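PDB 5ZLI: glutamine synthetase from Helicobacter pylori, which belongs to the type I-beta glutamine synthetase family and assembles as twelve copies, each combining a beta-grasp domain with a larger catalytic domain. Local coordinates for residues B[240-245]-B[379-384]; B[263-268]-B[371-376]; B[302-307]-B[364-369]; B[312-317]-B[388-393]; B[428-433]-B[457-462]. One frame throughout, in Å; residues are numbered along the deposited sequence.

Interaction 1: residues B[240-245]-B[379-384]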
# COMPACT_ATOMS: atom_id res chain seq x y z
N GLU B 240 11.61 -22.94 52.46
CA GLU B 240 12.20 -21.66 52.11
C GLU B 240 12.87 -21.68 50.74
O GLU B 240 12.82 -20.68 50.01
CB GLU B 240 13.20 -21.25 53.20
CG GLU B 240 13.91 -19.96 53.03
CD GLU B 240 15.21 -20.01 53.78
OE1 GLU B 240 15.84 -18.95 53.97
OE2 GLU B 240 15.58 -21.13 54.19
N ALA B 241 13.51 -22.78 50.36
CA ALA B 241 14.05 -22.83 49.01
C ALA B 241 12.93 -22.76 47.98
O ALA B 241 12.96 -21.95 47.06
CB ALA B 241 14.89 -24.09 48.83
N ALA B 242 11.89 -23.57 48.17
CA ALA B 242 10.78 -23.56 47.25
C ALA B 242 10.10 -22.22 47.25
O ALA B 242 9.55 -21.80 46.22
CB ALA B 242 9.76 -24.64 47.64
N ASP B 243 10.10 -21.54 48.40
CA ASP B 243 9.57 -20.19 48.46
C ASP B 243 10.37 -19.23 47.60
O ASP B 243 9.80 -18.46 46.82
CB ASP B 243 9.55 -19.69 49.89
CG ASP B 243 8.32 -20.10 50.61
OD1 ASP B 243 7.55 -20.93 50.10
OD2 ASP B 243 8.10 -19.54 51.69
N ASN B 244 11.70 -19.29 47.69
CA ASN B 244 12.48 -18.33 46.94
C ASN B 244 12.37 -18.60 45.46
O ASN B 244 12.47 -17.67 44.65
CB ASN B 244 13.95 -18.39 47.34
CG ASN B 244 14.20 -17.85 48.72
OD1 ASN B 244 13.46 -17.01 49.21
ND2 ASN B 244 15.25 -18.34 49.35
N VAL B 245 12.10 -19.84 45.09
CA VAL B 245 11.86 -20.17 43.69
C VAL B 245 10.62 -19.43 43.19
O VAL B 245 10.66 -18.81 42.13
CB VAL B 245 11.76 -21.69 43.51
CG1 VAL B 245 11.17 -22.06 42.14
CG2 VAL B 245 13.15 -22.32 43.74
N LEU B 379 6.22 -29.51 45.98
CA LEU B 379 6.04 -30.94 45.77
C LEU B 379 7.36 -31.58 45.35
O LEU B 379 7.78 -32.58 45.94
CB LEU B 379 4.96 -31.18 44.70
CG LEU B 379 3.52 -30.59 44.89
CD1 LEU B 379 2.58 -31.13 43.85
CD2 LEU B 379 2.92 -30.84 46.27
N ALA B 380 8.08 -30.95 44.42
CA ALA B 380 9.38 -31.48 44.00
C ALA B 380 10.32 -31.66 45.19
O ALA B 380 10.85 -32.76 45.44
CB ALA B 380 10.01 -30.57 42.94
N PHE B 381 10.56 -30.58 45.95
CA PHE B 381 11.48 -30.69 47.08
C PHE B 381 10.97 -31.71 48.10
O PHE B 381 11.71 -32.61 48.52
CB PHE B 381 11.69 -29.34 47.74
CG PHE B 381 12.32 -28.34 46.85
CD1 PHE B 381 12.97 -28.74 45.70
CD2 PHE B 381 12.24 -27.00 47.14
CE1 PHE B 381 13.54 -27.83 44.88
CE2 PHE B 381 12.82 -26.08 46.31
CZ PHE B 381 13.47 -26.49 45.19
N ALA B 382 9.69 -31.58 48.48
CA ALA B 382 9.08 -32.54 49.40
C ALA B 382 9.34 -33.96 48.94
O ALA B 382 9.77 -34.80 49.73
CB ALA B 382 7.59 -32.27 49.53
N ALA B 383 9.02 -34.27 47.69
CA ALA B 383 9.21 -35.63 47.18
C ALA B 383 10.69 -36.06 47.12
O ALA B 383 11.03 -37.20 47.44
CB ALA B 383 8.53 -35.76 45.82
N ILE B 384 11.58 -35.18 46.68
CA ILE B 384 13.00 -35.54 46.68
C ILE B 384 13.45 -35.93 48.07
O ILE B 384 14.19 -36.91 48.24
CB ILE B 384 13.84 -34.40 46.09
CG1 ILE B 384 13.77 -34.50 44.56
CG2 ILE B 384 15.25 -34.44 46.61
CD1 ILE B 384 14.05 -33.22 43.85

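Interaction 2: residues B[263-268]-B[371-376]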
# COMPACT_ATOMS: atom_id res chain seq x y z
N ALA B 263 9.27 -13.71 29.61
CA ALA B 263 10.16 -14.74 30.14
C ALA B 263 9.45 -16.08 30.17
O ALA B 263 8.24 -16.16 29.96
CB ALA B 263 10.61 -14.35 31.55
N THR B 264 10.21 -17.15 30.39
CA THR B 264 9.65 -18.48 30.65
C THR B 264 10.69 -19.32 31.36
O THR B 264 11.89 -19.19 31.10
CB THR B 264 9.21 -19.25 29.38
OG1 THR B 264 9.00 -20.65 29.69
CG2 THR B 264 10.23 -19.16 28.31
N PHE B 265 10.22 -20.16 32.29
CA PHE B 265 11.09 -21.20 32.82
C PHE B 265 10.77 -22.58 32.25
O PHE B 265 11.29 -23.58 32.78
CB PHE B 265 11.03 -21.23 34.32
CG PHE B 265 11.60 -20.01 34.99
CD1 PHE B 265 10.89 -18.82 35.00
CD2 PHE B 265 12.77 -20.07 35.71
CE1 PHE B 265 11.38 -17.74 35.67
CE2 PHE B 265 13.24 -18.99 36.38
CZ PHE B 265 12.56 -17.83 36.36
N MET B 266 10.00 -22.67 31.14
CA MET B 266 9.57 -23.96 30.59
C MET B 266 10.76 -24.79 30.10
O MET B 266 11.71 -24.25 29.52
CB MET B 266 8.55 -23.77 29.45
CG MET B 266 9.07 -23.30 28.10
SD MET B 266 7.78 -23.00 26.84
CE MET B 266 7.25 -24.65 26.53
N PRO B 267 10.72 -26.11 30.28
CA PRO B 267 11.93 -26.94 30.04
C PRO B 267 12.54 -26.86 28.64
O PRO B 267 13.76 -26.81 28.54
CB PRO B 267 11.44 -28.35 30.40
CG PRO B 267 10.28 -28.14 31.28
CD PRO B 267 9.63 -26.89 30.85
N LYS B 268 11.76 -26.95 27.55
CA LYS B 268 12.31 -27.00 26.19
C LYS B 268 11.49 -26.17 25.20
O LYS B 268 10.63 -26.68 24.48
CB LYS B 268 12.40 -28.46 25.73
CG LYS B 268 13.17 -28.72 24.45
CD LYS B 268 14.67 -28.72 24.69
CE LYS B 268 15.38 -29.59 23.70
NZ LYS B 268 16.81 -29.40 23.92
N PRO B 371 15.53 -32.51 37.39
CA PRO B 371 14.34 -31.66 37.58
C PRO B 371 14.37 -30.37 36.75
O PRO B 371 15.42 -29.89 36.32
CB PRO B 371 14.33 -31.35 39.08
CG PRO B 371 15.61 -31.77 39.59
CD PRO B 371 16.26 -32.71 38.66
N ASP B 372 13.17 -29.83 36.52
CA ASP B 372 12.97 -28.57 35.80
C ASP B 372 11.93 -27.70 36.51
O ASP B 372 11.29 -28.11 37.48
CB ASP B 372 12.53 -28.79 34.35
CG ASP B 372 11.34 -29.74 34.21
OD1 ASP B 372 10.27 -29.45 34.78
OD2 ASP B 372 11.48 -30.78 33.50
N SER B 373 11.78 -26.48 36.02
CA SER B 373 10.95 -25.50 36.71
C SER B 373 9.47 -25.66 36.40
O SER B 373 8.64 -25.01 37.06
CB SER B 373 11.40 -24.08 36.38
OG SER B 373 12.79 -23.91 36.63
N SER B 374 9.10 -26.54 35.48
CA SER B 374 7.69 -26.89 35.34
C SER B 374 7.18 -27.64 36.56
O SER B 374 5.99 -27.94 36.66
CB SER B 374 7.48 -27.70 34.04
OG SER B 374 6.89 -28.97 34.24
N SER B 375 8.09 -28.01 37.45
CA SER B 375 7.71 -28.68 38.67
C SER B 375 7.19 -27.69 39.70
O SER B 375 7.70 -26.57 39.82
CB SER B 375 8.92 -29.43 39.21
OG SER B 375 9.99 -28.52 39.42
N ASN B 376 6.24 -28.13 40.51
CA ASN B 376 5.92 -27.36 41.69
C ASN B 376 7.07 -27.52 42.67
O ASN B 376 7.31 -28.64 43.15
CB ASN B 376 4.61 -27.82 42.33
CG ASN B 376 4.14 -26.90 43.48
OD1 ASN B 376 4.93 -26.45 44.33
ND2 ASN B 376 2.85 -26.61 43.49

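Interaction 3: residues B[302-307]-B[364-369]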
# COMPACT_ATOMS: atom_id res chain seq x y z
N GLU B 302 28.36 -42.62 53.83
CA GLU B 302 27.41 -43.72 53.69
C GLU B 302 25.98 -43.20 53.78
O GLU B 302 25.12 -43.57 52.97
CB GLU B 302 27.70 -44.79 54.76
CG GLU B 302 26.57 -45.77 55.09
CD GLU B 302 26.79 -46.51 56.43
OE1 GLU B 302 27.92 -46.42 57.00
OE2 GLU B 302 25.84 -47.18 56.93
N PHE B 303 25.73 -42.30 54.72
CA PHE B 303 24.41 -41.69 54.87
C PHE B 303 23.97 -41.04 53.56
O PHE B 303 22.83 -41.24 53.11
CB PHE B 303 24.47 -40.67 56.00
CG PHE B 303 23.17 -39.99 56.28
CD1 PHE B 303 22.21 -40.60 57.08
CD2 PHE B 303 22.89 -38.74 55.76
CE1 PHE B 303 21.00 -39.98 57.35
CE2 PHE B 303 21.68 -38.11 56.03
CZ PHE B 303 20.73 -38.74 56.82
N ALA B 304 24.85 -40.24 52.94
CA ALA B 304 24.54 -39.59 51.67
C ALA B 304 24.37 -40.60 50.54
O ALA B 304 23.49 -40.44 49.68
CB ALA B 304 25.61 -38.57 51.30
N LEU B 305 25.22 -41.63 50.48
CA LEU B 305 25.10 -42.58 49.38
C LEU B 305 23.84 -43.41 49.49
O LEU B 305 23.27 -43.81 48.46
CB LEU B 305 26.31 -43.51 49.34
CG LEU B 305 27.55 -42.97 48.66
CD1 LEU B 305 28.74 -43.73 49.18
CD2 LEU B 305 27.39 -43.15 47.17
N HIS B 306 23.39 -43.69 50.71
CA HIS B 306 22.10 -44.33 50.90
C HIS B 306 20.97 -43.38 50.52
O HIS B 306 20.01 -43.77 49.86
CB HIS B 306 21.97 -44.83 52.34
CG HIS B 306 22.81 -46.04 52.64
ND1 HIS B 306 23.02 -47.05 51.73
CD2 HIS B 306 23.51 -46.39 53.75
CE1 HIS B 306 23.81 -47.97 52.26
NE2 HIS B 306 24.13 -47.58 53.48
N PHE B 307 21.11 -42.10 50.87
CA PHE B 307 20.17 -41.10 50.36
C PHE B 307 20.06 -41.16 48.83
O PHE B 307 18.96 -41.24 48.27
CB PHE B 307 20.61 -39.72 50.84
CG PHE B 307 19.66 -38.63 50.50
CD1 PHE B 307 19.59 -38.12 49.22
CD2 PHE B 307 18.86 -38.09 51.47
CE1 PHE B 307 18.74 -37.12 48.94
CE2 PHE B 307 18.00 -37.07 51.18
CZ PHE B 307 17.94 -36.59 49.92
N ALA B 364 29.68 -30.49 51.16
CA ALA B 364 29.37 -31.78 50.56
C ALA B 364 27.89 -31.84 50.23
O ALA B 364 27.04 -31.39 51.02
CB ALA B 364 29.77 -32.90 51.50
N ARG B 365 27.58 -32.34 49.04
CA ARG B 365 26.22 -32.23 48.52
C ARG B 365 26.14 -33.02 47.23
O ARG B 365 27.15 -33.33 46.60
CB ARG B 365 25.84 -30.77 48.24
CG ARG B 365 25.99 -30.40 46.78
CD ARG B 365 26.29 -28.96 46.57
NE ARG B 365 27.43 -28.79 45.67
CZ ARG B 365 28.04 -27.63 45.47
NH1 ARG B 365 27.60 -26.55 46.11
NH2 ARG B 365 29.08 -27.54 44.64
N PHE B 366 24.91 -33.33 46.84
CA PHE B 366 24.65 -33.78 45.48
C PHE B 366 24.00 -32.65 44.68
O PHE B 366 23.51 -31.67 45.24
CB PHE B 366 23.72 -34.99 45.46
CG PHE B 366 24.29 -36.19 46.12
CD1 PHE B 366 23.70 -36.72 47.25
CD2 PHE B 366 25.39 -36.84 45.57
CE1 PHE B 366 24.21 -37.87 47.84
CE2 PHE B 366 25.90 -38.00 46.16
CZ PHE B 366 25.32 -38.51 47.29
N GLU B 367 24.04 -32.78 43.36
CA GLU B 367 23.22 -31.96 42.47
C GLU B 367 22.41 -32.87 41.55
O GLU B 367 22.99 -33.68 40.82
CB GLU B 367 24.07 -30.98 41.67
CG GLU B 367 23.33 -30.37 40.48
CD GLU B 367 24.27 -29.71 39.49
OE1 GLU B 367 24.89 -28.68 39.85
OE2 GLU B 367 24.43 -30.26 38.37
N PHE B 368 21.08 -32.78 41.63
CA PHE B 368 20.20 -33.55 40.75
C PHE B 368 19.85 -32.71 39.52
O PHE B 368 19.23 -31.65 39.64
CB PHE B 368 18.93 -33.99 41.49
CG PHE B 368 19.21 -34.70 42.77
CD1 PHE B 368 19.63 -36.02 42.79
CD2 PHE B 368 19.12 -34.04 43.98
CE1 PHE B 368 19.90 -36.66 44.00
CE2 PHE B 368 19.38 -34.68 45.17
CZ PHE B 368 19.77 -35.97 45.18
N ARG B 369 20.26 -33.20 38.36
CA ARG B 369 20.15 -32.43 37.13
C ARG B 369 18.87 -32.71 36.35
O ARG B 369 18.62 -32.02 35.36
CB ARG B 369 21.36 -32.69 36.23
CG ARG B 369 22.68 -32.35 36.85
CD ARG B 369 23.81 -32.70 35.90
NE ARG B 369 23.70 -32.03 34.60
CZ ARG B 369 23.98 -30.74 34.38
NH1 ARG B 369 24.38 -29.95 35.38
NH2 ARG B 369 23.85 -30.22 33.17

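Interaction 4: residues B[312-317]-B[388-393]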
# COMPACT_ATOMS: atom_id res chain seq x y z
N LEU B 312 17.62 -42.53 43.59
CA LEU B 312 17.76 -43.26 42.33
C LEU B 312 16.73 -44.38 42.20
O LEU B 312 16.30 -44.68 41.08
CB LEU B 312 19.18 -43.82 42.17
CG LEU B 312 20.22 -42.77 41.77
CD1 LEU B 312 21.64 -43.33 41.74
CD2 LEU B 312 19.84 -42.11 40.41
N ARG B 313 16.36 -45.04 43.31
CA ARG B 313 15.43 -46.17 43.24
C ARG B 313 14.06 -45.71 42.81
O ARG B 313 13.45 -46.29 41.90
CB ARG B 313 15.30 -46.87 44.59
CG ARG B 313 14.26 -47.99 44.59
CD ARG B 313 14.78 -49.28 43.92
NE ARG B 313 15.94 -49.81 44.63
CZ ARG B 313 15.88 -50.53 45.75
NH1 ARG B 313 14.71 -50.82 46.30
NH2 ARG B 313 16.99 -50.95 46.32
N HIS B 314 13.58 -44.63 43.43
CA HIS B 314 12.26 -44.11 43.14
C HIS B 314 12.30 -43.12 41.98
O HIS B 314 11.25 -42.53 41.65
CB HIS B 314 11.69 -43.43 44.39
CG HIS B 314 11.77 -44.26 45.62
ND1 HIS B 314 11.12 -45.47 45.74
CD2 HIS B 314 12.36 -44.03 46.82
CE1 HIS B 314 11.35 -45.98 46.94
NE2 HIS B 314 12.10 -45.12 47.62
N ALA B 315 13.46 -42.97 41.34
CA ALA B 315 13.66 -41.90 40.37
C ALA B 315 12.55 -41.85 39.32
O ALA B 315 11.91 -40.81 39.14
CB ALA B 315 15.03 -42.07 39.72
N ARG B 316 12.31 -42.97 38.63
CA ARG B 316 11.33 -42.94 37.54
C ARG B 316 9.95 -42.49 38.02
O ARG B 316 9.21 -41.85 37.27
CB ARG B 316 11.26 -44.30 36.82
CG ARG B 316 12.59 -44.69 36.25
CD ARG B 316 12.50 -45.19 34.83
NE ARG B 316 11.26 -45.89 34.47
CZ ARG B 316 10.87 -46.06 33.20
NH1 ARG B 316 11.61 -45.61 32.20
NH2 ARG B 316 9.74 -46.70 32.93
N GLY B 317 9.56 -42.85 39.25
CA GLY B 317 8.31 -42.33 39.78
C GLY B 317 8.41 -40.91 40.28
O GLY B 317 7.44 -40.15 40.18
N GLY B 388 14.90 -39.66 49.37
CA GLY B 388 16.20 -39.85 49.97
C GLY B 388 16.10 -40.47 51.35
O GLY B 388 16.92 -41.33 51.70
N MET B 389 15.04 -40.16 52.09
CA MET B 389 14.91 -40.69 53.44
C MET B 389 14.59 -42.17 53.42
O MET B 389 15.07 -42.93 54.27
CB MET B 389 13.84 -39.94 54.23
CG MET B 389 14.24 -38.55 54.68
SD MET B 389 12.89 -37.74 55.57
CE MET B 389 12.85 -38.79 57.03
N ASP B 390 13.77 -42.59 52.46
CA ASP B 390 13.60 -44.02 52.23
C ASP B 390 14.96 -44.69 52.03
O ASP B 390 15.21 -45.78 52.56
CB ASP B 390 12.70 -44.23 51.01
CG ASP B 390 12.01 -45.56 51.01
OD1 ASP B 390 11.22 -45.82 51.96
OD2 ASP B 390 12.24 -46.34 50.07
N GLY B 391 15.86 -44.02 51.32
CA GLY B 391 17.19 -44.57 51.08
C GLY B 391 17.97 -44.80 52.36
O GLY B 391 18.68 -45.80 52.49
N VAL B 392 17.89 -43.85 53.30
CA VAL B 392 18.64 -43.98 54.55
C VAL B 392 17.98 -45.02 55.45
O VAL B 392 18.67 -45.82 56.11
CB VAL B 392 18.74 -42.62 55.26
CG1 VAL B 392 19.31 -42.79 56.65
CG2 VAL B 392 19.58 -41.67 54.45
N LYS B 393 16.65 -45.05 55.47
CA LYS B 393 15.93 -46.05 56.26
C LYS B 393 16.29 -47.44 55.79
O LYS B 393 16.72 -48.28 56.58
CB LYS B 393 14.42 -45.81 56.15
CG LYS B 393 13.94 -44.51 56.85
CD LYS B 393 12.50 -44.13 56.47
CE LYS B 393 11.48 -44.94 57.25
NZ LYS B 393 11.31 -44.47 58.66

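Interaction 5: residues B[428-433]-B[457-462]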
# COMPACT_ATOMS: atom_id res chain seq x y z
N ARG B 428 4.25 -42.35 31.43
CA ARG B 428 4.94 -43.47 32.06
C ARG B 428 5.41 -43.06 33.46
O ARG B 428 5.30 -43.86 34.38
CB ARG B 428 6.07 -43.98 31.16
CG ARG B 428 6.16 -45.53 31.13
CD ARG B 428 7.13 -46.05 30.07
NE ARG B 428 8.48 -45.46 30.18
CZ ARG B 428 9.43 -45.64 29.28
NH1 ARG B 428 10.63 -45.09 29.43
NH2 ARG B 428 9.17 -46.39 28.22
N SER B 429 5.84 -41.80 33.63
CA SER B 429 6.26 -41.31 34.95
C SER B 429 5.14 -41.38 35.97
O SER B 429 5.37 -41.74 37.13
CB SER B 429 6.73 -39.88 34.83
OG SER B 429 7.96 -39.84 34.16
N LEU B 430 3.91 -41.06 35.55
CA LEU B 430 2.81 -41.15 36.51
C LEU B 430 2.50 -42.59 36.82
O LEU B 430 2.30 -42.95 37.99
CB LEU B 430 1.58 -40.42 35.98
CG LEU B 430 1.79 -38.91 35.94
CD1 LEU B 430 0.70 -38.20 35.16
CD2 LEU B 430 1.85 -38.38 37.35
N GLU B 431 2.48 -43.44 35.79
CA GLU B 431 2.38 -44.88 36.01
C GLU B 431 3.46 -45.36 36.99
O GLU B 431 3.17 -46.03 37.98
CB GLU B 431 2.46 -45.57 34.64
CG GLU B 431 1.15 -45.43 33.85
CD GLU B 431 1.28 -45.75 32.35
OE1 GLU B 431 2.37 -46.15 31.87
OE2 GLU B 431 0.25 -45.59 31.65
N GLU B 432 4.72 -44.99 36.75
CA GLU B 432 5.79 -45.42 37.65
C GLU B 432 5.56 -44.87 39.05
O GLU B 432 5.85 -45.55 40.04
CB GLU B 432 7.16 -44.98 37.13
CG GLU B 432 7.44 -45.58 35.77
CD GLU B 432 8.15 -46.90 35.81
OE1 GLU B 432 8.89 -47.15 36.78
OE2 GLU B 432 7.92 -47.71 34.88
N MET B 433 5.05 -43.64 39.16
CA MET B 433 4.76 -43.12 40.49
C MET B 433 3.62 -43.87 41.14
O MET B 433 3.69 -44.24 42.31
CB MET B 433 4.42 -41.65 40.46
CG MET B 433 4.19 -41.17 41.88
SD MET B 433 3.07 -39.79 42.05
CE MET B 433 1.50 -40.56 41.66
N LEU B 457 -5.08 -34.50 37.87
CA LEU B 457 -4.76 -33.18 37.34
C LEU B 457 -3.81 -33.27 36.14
O LEU B 457 -4.05 -32.67 35.08
CB LEU B 457 -4.14 -32.34 38.45
CG LEU B 457 -3.61 -30.96 38.10
CD1 LEU B 457 -4.71 -29.94 38.12
CD2 LEU B 457 -2.53 -30.58 39.04
N LYS B 458 -2.75 -34.06 36.29
CA LYS B 458 -1.70 -34.08 35.27
C LYS B 458 -2.17 -34.82 34.03
O LYS B 458 -1.85 -34.41 32.91
CB LYS B 458 -0.46 -34.73 35.87
CG LYS B 458 0.08 -33.89 36.96
CD LYS B 458 0.66 -32.59 36.44
CE LYS B 458 0.91 -31.56 37.53
NZ LYS B 458 1.49 -30.38 36.86
N PHE B 459 -2.98 -35.87 34.18
CA PHE B 459 -3.52 -36.52 33.01
C PHE B 459 -4.46 -35.57 32.25
O PHE B 459 -4.33 -35.42 31.03
CB PHE B 459 -4.22 -37.81 33.43
CG PHE B 459 -3.30 -39.01 33.46
CD1 PHE B 459 -3.00 -39.70 32.30
CD2 PHE B 459 -2.73 -39.44 34.64
CE1 PHE B 459 -2.15 -40.81 32.34
CE2 PHE B 459 -1.89 -40.54 34.67
CZ PHE B 459 -1.60 -41.21 33.53
N ASN B 460 -5.36 -34.85 32.95
CA ASN B 460 -6.27 -33.94 32.22
C ASN B 460 -5.60 -32.66 31.74
O ASN B 460 -6.02 -32.11 30.71
CB ASN B 460 -7.51 -33.51 33.01
CG ASN B 460 -8.59 -34.58 33.11
OD1 ASN B 460 -9.13 -35.06 32.11
ND2 ASN B 460 -9.01 -34.84 34.33
N ALA B 461 -4.63 -32.11 32.48
CA ALA B 461 -4.03 -30.85 32.03
C ALA B 461 -3.01 -31.05 30.92
O ALA B 461 -3.05 -30.33 29.92
CB ALA B 461 -3.36 -30.14 33.21
N GLU B 462 -2.15 -32.05 31.03
CA GLU B 462 -0.96 -32.20 30.18
C GLU B 462 -0.99 -33.40 29.25
O GLU B 462 -0.60 -33.28 28.09
CB GLU B 462 0.31 -32.24 31.02
CG GLU B 462 0.86 -30.87 31.44
CD GLU B 462 0.59 -30.50 32.88
OE1 GLU B 462 0.99 -29.39 33.29
OE2 GLU B 462 -0.01 -31.31 33.62

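Interaction 1: residues B[240-245]-B[379-384]
Phe381 is the bump of this contact, and the shallow hollow that takes it is formed by Ala241, Ala242 and Val245 on one side of the facing helix. The ring comes in edge first: its CE2 stands 3.3 Å from the backbone N of Ala242, which lies in the ring plane. Beside that edge, Ala242 CB meets CD2 of Phe381 at 3.5 Å. Ala241 closes one margin of the hollow with CB 3.8 Å from CE2 of Phe381; the other is marked by Val245, whose CG2 approaches CZ of Phe381 more loosely, at 4.4 Å. With CG of Phe381 opposite its own carbonyl carbon (chi1 -63°), the ring projects across the gap between the helices. No hydrogen bond crosses; the side-chain contacts between the segments are apolar, all of them made by the Phe381 ring with the facing helix. Their axes come within 9.8 Å and run nearly antiparallel, at 155°. Phe381 also stacks on Phe136, and Ala241 and Val245 rest on the same strand, 133-145. This is an antiparallel helix pair laid on a beta-sheet, one layer of the alpha/beta catalytic domain.

Interaction 2: residues B[263-268]-B[371-376]
Phe265 and Pro267 are the two residues of 263-268 that meet the loop segment 371-376, and the chain prepares their approach as it leaves its strand. At Thr264, OG1 accepts a hydrogen bond from the backbone N of Met266 at 2.7 Å, with an N-H...O angle of 166°; this is an ST turn, and it bends the chain just past the strand end. Phe265 follows. Its CB points to the loop and meets CB of Ser373 at 3.5 Å, while the ring, with CG opposite the carbonyl carbon (chi1 -66°), swings away toward helix 238-258. Ser373 OG still lies 3.9 Å from Phe265 CD2. Met266 turns its side chain off the contact and onto Phe475 of a neighbouring subunit. Pro267 then makes the broader touch: CG packs against Asp372 CG at 3.5 Å, and CD against Ser374 CB at 3.9 Å. The proline and aspartate side chains slant across each other, with Pro267 CG nearest the carboxylate carbon. The polar ends on the loop side are held elsewhere, Ser373 OG by Asn140 and Asp372 OD2 by Ser328. Opposite Pro267, a type I beta turn from Asp372 to Ser375, closed by Ser375 N to Asp372 O at 3.2 Å, offers the surface that is covered. No hydrogen bond joins the segments directly. The contact is enclosed by helix 238-258 against Phe265, helix 326-331 against Pro267, and strands 133-145 and 278-286 beside Phe265 and Ser373.

Interaction 3: residues B[302-307]-B[364-369]
Aromatic packing of a helix on a strand brings Phe366 and Phe368 up to Ala304 and Phe307, where helix 302-313 lies along strand 366-368 of the mixed sheet. The two run almost in the same direction: the short axes make 11° and approach to 11.4 Å. Such a gap is wide enough for side chains to fill, and the phenylalanines do so, because residues two apart on a strand project from the same face. Phe366, with CG opposite its carbonyl carbon (chi1 -63°), carries its ring to the helix backbone. Its edge meets the first turn, CE1 lying 3.2 Å from Ala304 O and 3.8 Å from Ala304 CB, with the carbonyl carbon of Ala304 in the ring plane. One turn further, Phe307 offers its rim to Phe368: CE1 and CZ are 4.1 Å apart, and the side chains pass at a slant, so this is a loose touch and no stack. Phe292 ties the group together, meeting the ring of Phe366 and making an edge-to-face pair with Phe307. On this strand Phe366 and Phe368 face the helix, while Glu367 between them is engaged in salt bridges. Its OE2 accepts a hydrogen bond from Arg369 NH1 at 3.0 Å, with an N-H...O angle of 155°, and its OE1 is paired with Arg354. A helix running along a strand of the mixed sheet, with aromatic side chains between, is part of the alpha/beta layering of the glutamine synthetase catalytic domain.

Interaction 4: residues B[312-317]-B[388-393]
His314 and Asp390 form a His-carboxylate hydrogen bond that links the junction of helices 302-313 and 315-322 to helix 377-393. The two side chains meet at about a right angle, and the planes of imidazole and carboxylate are turned 51° apart. For the histidine the approach is regular: Asp390 OD2 lies in the ring plane, at the edge carrying NE2. For the aspartate it is less so, since the donor arrives from above the carboxylate plane, 43° out of it. The bond itself is bent, with an N-H...O angle of 143°. Asp390 CG stands opposite its backbone N, which sends the carboxylate off the helix toward the ring.

The other ring nitrogen, ND1, bonds to OD1 of Asp436, so the imidazole is gripped at both nitrogens, which fixes its rotation. Two acid partners would probably favour a positively charged ring. The ring also stacks with Tyr439. Glu442 lies close to OD1 of Asp390, a like-charge neighbour that might shift ionisation of either acid. Arg313 is nearby but not bonded, its NH1 6.4 Å from Asp390 OD2; it places CG 4.1 Å above one face of the His314 ring, offset toward the rim. At the centre of the contact, His314 NE2 lies 2.7 Å from Asp390 OD2.

Interaction 5: residues B[428-433]-B[457-462]
Lys458 and Phe459 are the successive residues of helix 448-466 that receive Leu430 from helix 426-434. At Lys458 it is the base of the side chain that touches: CB lies 3.7 Å from Leu430 CD1. The chain then bends at its second torsion (chi2 -68°) and carries the amine away from the leucine. There NZ makes a weak hydrogen bond to Ala324 O and a long ion pair with OE2 of Glu462, 3.7 Å off. Phe459 gives the larger touch. Its ring extends to the side of Leu430, the two side chains coming from opposite directions. Phe459 CE2 is 3.5 Å from Leu430 CD1 and 3.7 Å from Leu430 CB, so the leucine meets the CD2-CE2 side of the ring obliquely. The first torsion of Leu430 places CG opposite the carbonyl carbon (chi1 -69°), leading CD1 to the spot between the lysine stem and the phenyl ring. From Phe459 the helix includes a wider pi-type turn, 459-462, although Glu462 N still bonds to Lys458 O at 3.0 Å.

Leu430 also packs on Ala320 of helix 315-322, and Phe459 on Arg427. Nearby, Arg428 forms a salt bridge with Glu431 of a neighbouring subunit. Across the segments no hydrogen bond or salt bridge is made: CD1 and CB of Leu430 carry the contact, with the aliphatic foot of the lysine used as a nonpolar surface, while the ammonium group has its weak and long partners away from the leucine.

All five contacts lie in the catalytic domain. Interactions 1 and 4 share helix 377-393, their centres about 17 Å apart; interactions 3 and 4 share helix 302-313, at about 11 Å, and pack on each other through Phe303 and Val392. Interactions 2 and 3 reach the same mixed sheet from points about 23 Å apart. Along the chain, interaction 1 spans both 2 and 3, interaction 4 crosses all three, and interaction 5 follows in series. Interaction 5 touches interaction 4 through the Arg316-Glu432 salt bridge. Interactions 2 and 5 also touch a neighbouring subunit, connecting this sheet-and-helix framework to the twelve-chain assembly.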